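Local coordinates for glycoside hydrolase family 31 (Trueperella pyogenes, PDB 5I0F), which degrades cycloalternan, probably cleaving its alpha-glucosidic linkages by a retaining mechanism that passes through a covalent glycosyl-enzyme intermediate, at residues 564-569 against 591-596; 298-303 against 326-331; 98-103 against 126-131. One frame throughout, in Å; residues are numbered along the deposited sequence.

Contact 1: residues 564-569 against 591-596. With GLC (alpha-D-glucopyranose), chain B; BGC (beta-D-glucopyranose), chain C; GLC (alpha-D-glucopyranose), chain D.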
loop_
_atom_site.group_PDB
_atom_site.type_symbol
_atom_site.label_atom_id
_atom_site.label_comp_id
_atom_site.label_asym_id
_atom_site.label_seq_id
_atom_site.Cartn_x
_atom_site.Cartn_y
_atom_site.Cartn_z
ATOM N N GLY A 564 -12.002 9.660 -6.320
ATOM C CA GLY A 564 -12.430 8.439 -5.657
ATOM C C GLY A 564 -13.091 7.406 -6.581
ATOM O O GLY A 564 -13.779 7.747 -7.564
ATOM N N PHE A 565 -12.892 6.135 -6.251
ATOM C CA PHE A 565 -13.425 5.045 -7.071
ATOM C C PHE A 565 -14.656 4.341 -6.503
ATOM O O PHE A 565 -15.315 3.610 -7.251
ATOM C CB PHE A 565 -12.313 4.054 -7.455
ATOM C CG PHE A 565 -12.205 2.817 -6.595
ATOM C CD1 PHE A 565 -12.223 2.860 -5.215
ATOM C CD2 PHE A 565 -11.948 1.604 -7.199
ATOM C CE1 PHE A 565 -12.086 1.691 -4.457
ATOM C CE2 PHE A 565 -11.790 0.447 -6.458
ATOM C CZ PHE A 565 -11.858 0.484 -5.083
ATOM N N SER A 566 -14.949 4.554 -5.215
ATOM C CA SER A 566 -15.957 3.761 -4.487
ATOM C C SER A 566 -17.217 4.576 -4.216
ATOM O O SER A 566 -17.145 5.763 -3.909
ATOM C CB SER A 566 -15.379 3.257 -3.174
ATOM O OG SER A 566 -16.318 2.506 -2.419
ATOM N N GLY A 567 -18.365 3.917 -4.304
ATOM C CA GLY A 567 -19.664 4.537 -4.026
ATOM C C GLY A 567 -20.261 5.227 -5.231
ATOM O O GLY A 567 -19.714 5.152 -6.348
ATOM N N PRO A 568 -21.404 5.897 -5.031
ATOM C CA PRO A 568 -21.983 6.717 -6.092
ATOM C C PRO A 568 -20.928 7.635 -6.727
ATOM O O PRO A 568 -19.941 7.968 -6.081
ATOM C CB PRO A 568 -23.048 7.533 -5.347
ATOM C CG PRO A 568 -23.494 6.611 -4.264
ATOM C CD PRO A 568 -22.249 5.894 -3.823
ATOM N N VAL A 569 -21.120 8.011 -7.984
ATOM C CA VAL A 569 -20.160 8.935 -8.620
ATOM C C VAL A 569 -19.941 10.208 -7.752
ATOM O O VAL A 569 -20.856 10.652 -7.057
ATOM C CB VAL A 569 -20.554 9.326 -10.057
ATOM C CG1 VAL A 569 -20.677 8.081 -10.942
ATOM C CG2 VAL A 569 -21.839 10.126 -10.100
ATOM N N HIS A 591 -10.883 5.863 -12.357
ATOM C CA HIS A 591 -11.160 4.458 -12.051
ATOM C C HIS A 591 -12.484 4.325 -11.296
ATOM O O HIS A 591 -12.943 5.271 -10.657
ATOM C CB HIS A 591 -9.976 3.879 -11.251
ATOM C CG HIS A 591 -10.098 2.426 -10.896
ATOM N ND1 HIS A 591 -10.474 1.462 -11.803
ATOM C CD2 HIS A 591 -9.823 1.766 -9.744
ATOM C CE1 HIS A 591 -10.501 0.281 -11.202
ATOM N NE2 HIS A 591 -10.098 0.437 -9.951
ATOM N N SER A 592 -13.089 3.153 -11.374
ATOM C CA SER A 592 -14.301 2.848 -10.616
ATOM C C SER A 592 -14.326 1.419 -10.078
ATOM O O SER A 592 -13.951 0.447 -10.761
ATOM C CB SER A 592 -15.551 3.082 -11.464
ATOM O OG SER A 592 -15.558 2.285 -12.646
ATOM N N GLU A 593 -14.814 1.307 -8.859
ATOM C CA GLU A 593 -14.920 0.024 -8.172
ATOM C C GLU A 593 -16.072 -0.827 -8.720
ATOM O O GLU A 593 -17.089 -0.305 -9.166
ATOM C CB GLU A 593 -15.148 0.292 -6.673
ATOM C CG GLU A 593 -15.092 -0.944 -5.778
ATOM C CD GLU A 593 -15.198 -0.588 -4.303
ATOM O OE1 GLU A 593 -16.015 0.271 -3.946
ATOM O OE2 GLU A 593 -14.457 -1.170 -3.487
ATOM N N PHE A 594 -15.896 -2.144 -8.639
ATOM C CA PHE A 594 -16.920 -3.150 -8.919
ATOM C C PHE A 594 -18.192 -2.835 -8.144
ATOM O O PHE A 594 -18.119 -2.485 -6.969
ATOM C CB PHE A 594 -16.428 -4.541 -8.477
ATOM C CG PHE A 594 -17.345 -5.674 -8.861
ATOM C CD1 PHE A 594 -17.673 -5.916 -10.196
ATOM C CD2 PHE A 594 -17.833 -6.541 -7.886
ATOM C CE1 PHE A 594 -18.511 -6.968 -10.552
ATOM C CE2 PHE A 594 -18.664 -7.608 -8.235
ATOM C CZ PHE A 594 -18.993 -7.828 -9.566
ATOM N N HIS A 595 -19.328 -2.996 -8.807
ATOM C CA HIS A 595 -20.667 -2.700 -8.253
ATOM C C HIS A 595 -21.711 -3.749 -8.740
ATOM O O HIS A 595 -22.918 -3.457 -8.831
ATOM C CB HIS A 595 -20.999 -1.270 -8.690
ATOM C CG HIS A 595 -22.309 -0.744 -8.201
ATOM N ND1 HIS A 595 -23.204 -0.115 -9.044
ATOM C CD2 HIS A 595 -22.865 -0.724 -6.967
ATOM C CE1 HIS A 595 -24.255 0.267 -8.345
ATOM N NE2 HIS A 595 -24.081 -0.102 -7.088
ATOM N N HIS A 596 -21.244 -4.975 -9.038
ATOM C CA HIS A 596 -22.096 -6.088 -9.496
ATOM C C HIS A 596 -22.944 -5.751 -10.724
ATOM O O HIS A 596 -24.026 -6.302 -10.907
ATOM C CB HIS A 596 -22.989 -6.596 -8.329
ATOM C CG HIS A 596 -22.219 -7.162 -7.182
ATOM N ND1 HIS A 596 -21.880 -8.500 -7.101
ATOM C CD2 HIS A 596 -21.716 -6.581 -6.067
ATOM C CE1 HIS A 596 -21.192 -8.715 -5.995
ATOM N NE2 HIS A 596 -21.076 -7.567 -5.352
HETATM C C1 GLC B . -16.896 -4.290 -0.960
HETATM C C2 GLC B . -17.403 -3.334 -2.035
HETATM C C3 GLC B . -17.382 -4.012 -3.405
HETATM C C4 GLC B . -15.995 -4.575 -3.718
HETATM C C5 GLC B . -15.585 -5.528 -2.586
HETATM C C6 GLC B . -14.219 -6.206 -2.738
HETATM O O1 GLC B . -17.815 -5.379 -0.805
HETATM O O2 GLC B . -18.738 -2.917 -1.718
HETATM O O3 GLC B . -17.796 -3.058 -4.386
HETATM O O4 GLC B . -15.993 -5.276 -4.967
HETATM O O5 GLC B . -15.617 -4.801 -1.339
HETATM O O6 GLC B . -13.201 -5.342 -3.279
HETATM C C2 BGC C . -7.715 -2.310 -6.282
HETATM C C3 BGC C . -8.885 -1.686 -7.065
HETATM C C4 BGC C . -9.451 -2.722 -8.031
HETATM C C5 BGC C . -9.846 -4.008 -7.290
HETATM C C6 BGC C . -10.211 -5.080 -8.309
HETATM C C1 BGC C . -7.549 -3.851 -6.296
HETATM O O2 BGC C . -7.161 -1.578 -5.171
HETATM O O3 BGC C . -8.447 -0.513 -7.757
HETATM O O4 BGC C . -10.594 -2.186 -8.727
HETATM O O5 BGC C . -8.816 -4.524 -6.408
HETATM O O6 BGC C . -10.797 -6.215 -7.664
HETATM C C1 GLC D . -12.794 -4.282 -2.383
HETATM C C2 GLC D . -11.876 -3.326 -3.150
HETATM C C3 GLC D . -10.521 -3.972 -3.406
HETATM C C4 GLC D . -9.902 -4.392 -2.082
HETATM C C5 GLC D . -10.871 -5.370 -1.411
HETATM C C6 GLC D . -10.364 -5.895 -0.079
HETATM O O2 GLC D . -12.505 -2.943 -4.376
HETATM O O3 GLC D . -9.665 -3.034 -4.079
HETATM O O4 GLC D . -8.606 -4.985 -2.300
HETATM O O5 GLC D . -12.151 -4.747 -1.193
HETATM O O6 GLC D . -10.393 -4.886 0.943
HETATM O O HOH W 1 -17.866 2.401 -8.118
HETATM O O HOH W 2 -18.730 1.416 -5.585
#

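Contact 2: residues 298-303 against 326-331. With GLC (alpha-D-glucopyranose), chain E; BGC (beta-D-glucopyranose), chain C.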
loop_
_atom_site.group_PDB
_atom_site.type_symbol
_atom_site.label_atom_id
_atom_site.label_comp_id
_atom_site.label_asym_id
_atom_site.label_seq_id
_atom_site.Cartn_x
_atom_site.Cartn_y
_atom_site.Cartn_z
ATOM N N TRP A 298 -4.995 7.976 -18.185
ATOM C CA TRP A 298 -5.274 6.556 -18.009
ATOM C C TRP A 298 -6.782 6.376 -17.777
ATOM O O TRP A 298 -7.340 7.001 -16.864
ATOM C CB TRP A 298 -4.550 5.988 -16.795
ATOM C CG TRP A 298 -3.063 5.867 -16.913
ATOM C CD1 TRP A 298 -2.187 6.789 -17.414
ATOM C CD2 TRP A 298 -2.284 4.749 -16.504
ATOM N NE1 TRP A 298 -0.901 6.312 -17.346
ATOM C CE2 TRP A 298 -0.932 5.055 -16.789
ATOM C CE3 TRP A 298 -2.596 3.522 -15.918
ATOM C CZ2 TRP A 298 0.112 4.162 -16.523
ATOM C CZ3 TRP A 298 -1.554 2.623 -15.636
ATOM C CH2 TRP A 298 -0.217 2.955 -15.931
ATOM N N ALA A 299 -7.409 5.521 -18.578
ATOM C CA ALA A 299 -8.838 5.174 -18.425
ATOM C C ALA A 299 -8.975 3.799 -17.769
ATOM O O ALA A 299 -8.295 2.863 -18.165
ATOM C CB ALA A 299 -9.469 5.140 -19.780
ATOM N N SER A 300 -9.870 3.669 -16.797
ATOM C CA SER A 300 -10.076 2.396 -16.089
ATOM C C SER A 300 -11.513 2.327 -15.550
ATOM O O SER A 300 -12.145 3.355 -15.269
ATOM C CB SER A 300 -9.069 2.280 -14.955
ATOM O OG SER A 300 -9.214 1.074 -14.208
ATOM N N GLY A 301 -12.006 1.110 -15.418
ATOM C CA GLY A 301 -13.317 0.864 -14.829
ATOM C C GLY A 301 -13.497 -0.619 -14.624
ATOM O O GLY A 301 -13.437 -1.392 -15.589
ATOM N N ASN A 302 -13.706 -1.049 -13.385
ATOM C CA ASN A 302 -13.791 -2.486 -13.137
ATOM C C ASN A 302 -14.931 -3.184 -13.915
ATOM O O ASN A 302 -14.816 -4.371 -14.230
ATOM C CB ASN A 302 -13.889 -2.801 -11.642
ATOM C CG ASN A 302 -13.823 -4.299 -11.373
ATOM O OD1 ASN A 302 -14.868 -4.981 -11.278
ATOM N ND2 ASN A 302 -12.622 -4.832 -11.311
ATOM N N GLU A 303 -16.006 -2.444 -14.250
ATOM C CA GLU A 303 -17.151 -3.037 -14.947
ATOM C C GLU A 303 -17.018 -3.044 -16.462
ATOM O O GLU A 303 -17.976 -3.368 -17.147
ATOM C CB GLU A 303 -18.470 -2.386 -14.473
ATOM C CG GLU A 303 -18.666 -2.689 -12.998
ATOM C CD GLU A 303 -20.025 -2.343 -12.442
ATOM O OE1 GLU A 303 -20.329 -2.896 -11.371
ATOM O OE2 GLU A 303 -20.759 -1.512 -13.009
ATOM N N VAL A 326 -3.668 5.212 -22.099
ATOM C CA VAL A 326 -3.606 3.894 -21.447
ATOM C C VAL A 326 -5.029 3.488 -21.069
ATOM O O VAL A 326 -5.801 4.305 -20.539
ATOM C CB VAL A 326 -2.745 3.904 -20.148
ATOM C CG1 VAL A 326 -2.721 2.518 -19.496
ATOM C CG2 VAL A 326 -1.313 4.343 -20.412
ATOM N N VAL A 327 -5.355 2.225 -21.316
ATOM C CA VAL A 327 -6.564 1.620 -20.766
ATOM C C VAL A 327 -6.165 0.451 -19.885
ATOM O O VAL A 327 -5.353 -0.393 -20.294
ATOM C CB VAL A 327 -7.590 1.230 -21.855
ATOM C CG1 VAL A 327 -7.045 0.199 -22.837
ATOM C CG2 VAL A 327 -8.900 0.755 -21.200
ATOM N N VAL A 328 -6.656 0.460 -18.646
ATOM C CA VAL A 328 -6.514 -0.669 -17.729
ATOM C C VAL A 328 -7.786 -1.515 -17.817
ATOM O O VAL A 328 -8.894 -0.970 -17.770
ATOM C CB VAL A 328 -6.310 -0.168 -16.268
ATOM C CG1 VAL A 328 -6.094 -1.344 -15.320
ATOM C CG2 VAL A 328 -5.125 0.801 -16.213
ATOM N N ILE A 329 -7.630 -2.838 -17.952
ATOM C CA ILE A 329 -8.738 -3.772 -17.919
ATOM C C ILE A 329 -8.506 -4.681 -16.727
ATOM O O ILE A 329 -7.460 -5.344 -16.642
ATOM C CB ILE A 329 -8.836 -4.610 -19.229
ATOM C CG1 ILE A 329 -8.713 -3.701 -20.464
ATOM C CG2 ILE A 329 -10.145 -5.397 -19.242
ATOM C CD1 ILE A 329 -8.606 -4.432 -21.787
ATOM N N GLU A 330 -9.462 -4.670 -15.795
ATOM C CA GLU A 330 -9.396 -5.469 -14.583
ATOM C C GLU A 330 -10.133 -6.770 -14.705
ATOM O O GLU A 330 -9.570 -7.827 -14.409
ATOM C CB GLU A 330 -9.932 -4.665 -13.380
ATOM C CG GLU A 330 -9.102 -3.448 -13.093
ATOM C CD GLU A 330 -9.302 -2.905 -11.693
ATOM O OE1 GLU A 330 -10.455 -2.994 -11.161
ATOM O OE2 GLU A 330 -8.301 -2.370 -11.148
ATOM N N ALA A 331 -11.380 -6.689 -15.162
ATOM C CA ALA A 331 -12.244 -7.854 -15.338
ATOM C C ALA A 331 -12.111 -8.369 -16.776
ATOM O O ALA A 331 -13.025 -8.241 -17.568
ATOM C CB ALA A 331 -13.690 -7.489 -15.024
HETATM C C1 GLC E . -12.067 -6.588 -8.219
HETATM C C2 GLC E . -12.734 -7.657 -7.336
HETATM C C3 GLC E . -12.059 -9.013 -7.495
HETATM C C4 GLC E . -11.937 -9.372 -8.973
HETATM C C5 GLC E . -11.191 -8.265 -9.713
HETATM C C6 GLC E . -11.025 -8.555 -11.201
HETATM O O2 GLC E . -12.690 -7.271 -5.957
HETATM O O3 GLC E . -12.804 -10.016 -6.789
HETATM O O4 GLC E . -11.235 -10.618 -9.104
HETATM O O5 GLC E . -11.922 -7.044 -9.567
HETATM O O6 GLC E . -12.295 -8.599 -11.840
HETATM C C2 BGC C . -7.715 -2.310 -6.282
HETATM C C3 BGC C . -8.885 -1.686 -7.065
HETATM C C4 BGC C . -9.451 -2.722 -8.031
HETATM C C5 BGC C . -9.846 -4.008 -7.290
HETATM C C6 BGC C . -10.211 -5.080 -8.309
HETATM C C1 BGC C . -7.549 -3.851 -6.296
HETATM O O2 BGC C . -7.161 -1.578 -5.171
HETATM O O3 BGC C . -8.447 -0.513 -7.757
HETATM O O4 BGC C . -10.594 -2.186 -8.727
HETATM O O5 BGC C . -8.816 -4.524 -6.408
HETATM O O6 BGC C . -10.797 -6.215 -7.664
HETATM O O HOH W 3 -12.216 -3.925 -16.338
HETATM O O HOH W 4 -10.438 -1.398 -15.627
#

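Contact 3: residues 98-103 against 126-131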
loop_
_atom_site.group_PDB
_atom_site.type_symbol
_atom_site.label_atom_id
_atom_site.label_comp_id
_atom_site.label_asym_id
_atom_site.label_seq_id
_atom_site.Cartn_x
_atom_site.Cartn_y
_atom_site.Cartn_z
ATOM N N PRO A 98 -2.798 -10.192 35.997
ATOM C CA PRO A 98 -2.607 -8.723 36.069
ATOM C C PRO A 98 -1.161 -8.205 36.191
ATOM O O PRO A 98 -0.888 -7.064 35.783
ATOM C CB PRO A 98 -3.422 -8.318 37.307
ATOM C CG PRO A 98 -3.535 -9.568 38.117
ATOM C CD PRO A 98 -3.591 -10.695 37.136
ATOM N N HIS A 99 -0.261 -9.012 36.753
ATOM C CA HIS A 99 1.149 -8.631 36.941
ATOM C C HIS A 99 2.020 -9.859 36.765
ATOM O O HIS A 99 2.222 -10.625 37.701
ATOM C CB HIS A 99 1.368 -8.023 38.333
ATOM C CG HIS A 99 0.823 -6.636 38.477
ATOM N ND1 HIS A 99 1.291 -5.574 37.732
ATOM C CD2 HIS A 99 -0.152 -6.135 39.275
ATOM C CE1 HIS A 99 0.631 -4.478 38.065
ATOM N NE2 HIS A 99 -0.252 -4.792 38.998
ATOM N N LEU A 100 2.521 -10.042 35.552
ATOM C CA LEU A 100 3.135 -11.306 35.164
ATOM C C LEU A 100 4.450 -11.536 35.901
ATOM O O LEU A 100 5.357 -10.715 35.795
ATOM C CB LEU A 100 3.392 -11.318 33.659
ATOM C CG LEU A 100 3.885 -12.639 33.065
ATOM C CD1 LEU A 100 2.806 -13.711 33.132
ATOM C CD2 LEU A 100 4.338 -12.398 31.630
ATOM N N PRO A 101 4.559 -12.639 36.660
ATOM C CA PRO A 101 5.846 -12.901 37.324
ATOM C C PRO A 101 6.998 -13.049 36.327
ATOM O O PRO A 101 6.785 -13.555 35.214
ATOM C CB PRO A 101 5.600 -14.229 38.051
ATOM C CG PRO A 101 4.131 -14.274 38.283
ATOM C CD PRO A 101 3.501 -13.556 37.122
ATOM N N ASP A 102 8.198 -12.623 36.718
ATOM C CA ASP A 102 9.392 -12.797 35.886
ATOM C C ASP A 102 9.996 -14.188 36.119
ATOM O O ASP A 102 11.133 -14.321 36.560
ATOM C CB ASP A 102 10.422 -11.681 36.170
ATOM C CG ASP A 102 11.503 -11.572 35.082
ATOM O OD1 ASP A 102 11.515 -12.369 34.130
ATOM O OD2 ASP A 102 12.354 -10.668 35.172
ATOM N N GLN A 103 9.217 -15.221 35.821
ATOM C CA GLN A 103 9.651 -16.615 35.952
ATOM C C GLN A 103 9.147 -17.352 34.720
ATOM O O GLN A 103 8.019 -17.106 34.271
ATOM C CB GLN A 103 9.070 -17.262 37.217
ATOM C CG GLN A 103 9.328 -16.518 38.519
ATOM C CD GLN A 103 8.629 -17.149 39.720
ATOM O OE1 GLN A 103 8.023 -18.217 39.616
ATOM N NE2 GLN A 103 8.714 -16.485 40.878
ATOM N N LEU A 126 5.862 -20.238 28.356
ATOM C CA LEU A 126 5.734 -18.852 28.763
ATOM C C LEU A 126 7.112 -18.376 29.240
ATOM O O LEU A 126 7.632 -18.871 30.257
ATOM C CB LEU A 126 4.698 -18.724 29.875
ATOM C CG LEU A 126 4.415 -17.323 30.431
ATOM C CD1 LEU A 126 4.018 -16.369 29.319
ATOM C CD2 LEU A 126 3.344 -17.381 31.505
ATOM N N THR A 127 7.720 -17.461 28.486
ATOM C CA THR A 127 9.044 -16.922 28.819
ATOM C C THR A 127 8.961 -15.403 28.818
ATOM O O THR A 127 9.187 -14.767 27.791
ATOM C CB THR A 127 10.123 -17.385 27.843
ATOM O OG1 THR A 127 9.745 -17.025 26.517
ATOM C CG2 THR A 127 10.299 -18.884 27.906
ATOM N N PRO A 128 8.615 -14.815 29.971
ATOM C CA PRO A 128 8.458 -13.376 30.056
ATOM C C PRO A 128 9.739 -12.612 29.717
ATOM O O PRO A 128 10.854 -13.090 29.978
ATOM C CB PRO A 128 8.065 -13.137 31.513
ATOM C CG PRO A 128 7.504 -14.425 31.977
ATOM C CD PRO A 128 8.271 -15.483 31.238
ATOM N N SER A 129 9.540 -11.443 29.120
ATOM C CA SER A 129 10.595 -10.557 28.717
ATOM C C SER A 129 10.669 -9.341 29.640
ATOM O O SER A 129 9.706 -9.016 30.341
ATOM C CB SER A 129 10.357 -10.075 27.275
ATOM O OG SER A 129 10.523 -11.134 26.342
ATOM N N HIS A 130 11.829 -8.694 29.641
ATOM C CA HIS A 130 12.034 -7.423 30.336
ATOM C C HIS A 130 12.973 -6.551 29.517
ATOM O O HIS A 130 13.733 -7.055 28.684
ATOM C CB HIS A 130 12.564 -7.635 31.763
ATOM C CG HIS A 130 13.965 -8.163 31.833
ATOM N ND1 HIS A 130 14.263 -9.501 31.702
ATOM C CD2 HIS A 130 15.145 -7.537 32.044
ATOM C CE1 HIS A 130 15.566 -9.678 31.820
ATOM N NE2 HIS A 130 16.123 -8.501 32.031
ATOM N N TRP A 131 12.900 -5.253 29.751
ATOM C CA TRP A 131 13.758 -4.293 29.054
ATOM C C TRP A 131 15.093 -4.171 29.779
ATOM O O TRP A 131 15.131 -3.956 30.984
ATOM C CB TRP A 131 13.082 -2.920 28.928
ATOM C CG TRP A 131 11.919 -2.900 27.999
ATOM C CD1 TRP A 131 10.591 -2.901 28.344
ATOM C CD2 TRP A 131 11.953 -2.874 26.564
ATOM N NE1 TRP A 131 9.811 -2.879 27.231
ATOM C CE2 TRP A 131 10.610 -2.863 26.119
ATOM C CE3 TRP A 131 12.983 -2.849 25.611
ATOM C CZ2 TRP A 131 10.268 -2.824 24.753
ATOM C CZ3 TRP A 131 12.642 -2.812 24.254
ATOM C CH2 TRP A 131 11.292 -2.802 23.841
HETATM O O HOH W 5 12.718 -11.690 31.585
#

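Contact 1: residues 564-569 against 591-596
Glu593 reaches across from the loop 591-596 to Phe565 and Ser566, and almost every side-chain atom has work to do. CB sits over one face of the Phe565 ring, 3.5 Å from its centroid, as a CH-pi contact. With CG anti to the backbone N (chi1 -172°) and the chain extended beyond it, CG passes Phe565 CZ and the carboxylate ends between protein and sugar. Glu593 OE1 accepts a hydrogen bond from Ser566 OG at 2.7 Å, met on the syn side and 26° out of the carboxylate plane. Glu593 OE2 takes one from Tyr200 OH and another from O2 of the chain D glucose (2.8 Å). These loops follow the seventh and eighth strands of the TIM barrel, 558-561 and 587-590, and line the glycan pocket. Between the backbones, Glu593 N donates to Phe565 O, 2.9 Å away, from above the carbonyl plane, while water 1 joins Phe565 O to Glu593 O. The His591 ring lies beside that of Phe565, planes 26° apart and so displaced that the rings scarcely overlap; Phe565 CD2 is 3.3 Å from His591 CD2. His591 NE2 lies 2.9 Å from both O3 and O4 of the beta-glucose, donating to O4.

Contact 2: residues 298-303 against 326-331
The first beta-alpha-beta unit of the family 31 TIM barrel brings strands 297-300 and 326-329 side by side in parallel, with helix 307-320 making the crossover. Two backbone bonds set the register: Ala299 N donates to Val326 O, and Val328 N to Ala299 O at 2.9 Å. On the face of the sheet that carries Trp298, Val326 and Val328, the indole turns one face to Val326, whose CG2 stands 3.7 Å from the centroid of the five-membered ring, 14° off its normal. Val326 CG1 lies over the six-membered side near CE3, where Val328 CG2 also arrives. Trp298 NE1 is hydrogen-bonded to Ile294 O, and Phe514 of strand 513-515 meets the indole with its ring at about 40°. The other face, with Ala299 and Val327, packs on Met314 of the crossover helix.

From Gly301 on, direct backbone bonds give way to water: water 4 accepts from Gly301 N and donates to Val328 O, and water 3 accepts from Glu330 N and donates to Gly301 O. Here, at the C-terminal end of the barrel, sugar binding begins. The Glu330 side chain, held at OE2 by a salt bridge to Lys465, runs roughly perpendicular to that of Asn302. Glu330 OE1 accepts from O4 of the beta-glucose at 2.6 Å and from Asn302 ND2 at 2.8 Å. The amide nitrogen comes to the anti side of OE1, somewhat out of the carboxylate plane, while OE1 lies close to the amide plane. Asn302 ND2 also donates to the ring oxygen O5 of the chain E glucose, 2.9 Å away.

Contact 3: residues 98-103 against 126-131
Pro128 meets Leu100, Pro101 and Gln103 where the N-terminal antiparallel beta-sheet hands the chain on to the next sheet: the loop 98-103 links strand 91-97 to strand 105-113, and the second segment leads from the end of strand 118-126 into strand 130-132. The pyrrolidine ring is the centre of the first shell. Leu100 lies across the ring, with CD2 3.8 Å from Pro128 CG, and the other methyl, Leu100 CD1, reaches Leu126 CD2 at 4.1 Å. With CG anti to the backbone N (chi1 -173°), Leu100 reaches over to the second segment, where it and Leu126 run alongside in opposing senses. Two carbonyls close on the proline from the loop: Pro101 O is 3.4 Å from Pro128 CG, and Gln103 O is equally near Pro128 CD. Gln103 O is buried here without a polar partner in the model.

Nowhere does a direct hydrogen bond span the two segments; on the solvent side a water does so. Water 5 donates to Asp102 OD1 and Pro128 O, and it lies at the edge of the His130 ring, in its plane, 2.7 Å from ND1.

Further out, the loop bends through an inverse gamma turn centred on Asp102, closed by a weak bond from Gln103 N to Pro101 O. Leu31 of strand 31-37 touches both leucines. Beyond Pro128, Ser129 pairs through its backbone with Pro25 and Ala27, and backbone bonds of Leu100 with Gly28 and Gln29 fix the loop against the chain before strand 31-37.

In the fold
Contacts 1 and 2 are neighbours, about 12 Å apart between centres, and both are buried in the same barrel: contact 2 pairs its first two strands, and contact 1 joins the loops after the last two. The closed barrel brings these ends together, so that Asn302 N meets Ser592 O, Glu303 meets His595, and both contacts touch the same beta-glucose. Contact 2 passes from strand bonds and apolar packing to an amide and a carboxylate as it nears the sugar, whereas contact 1, all loop, combines a phenyl ring with a carboxylate and an imidazole. Contact 3 lies about 49 and 54 Å from their centres, in the N-terminal part; partly exposed, it relies on proline and leucine packing and a bridging water.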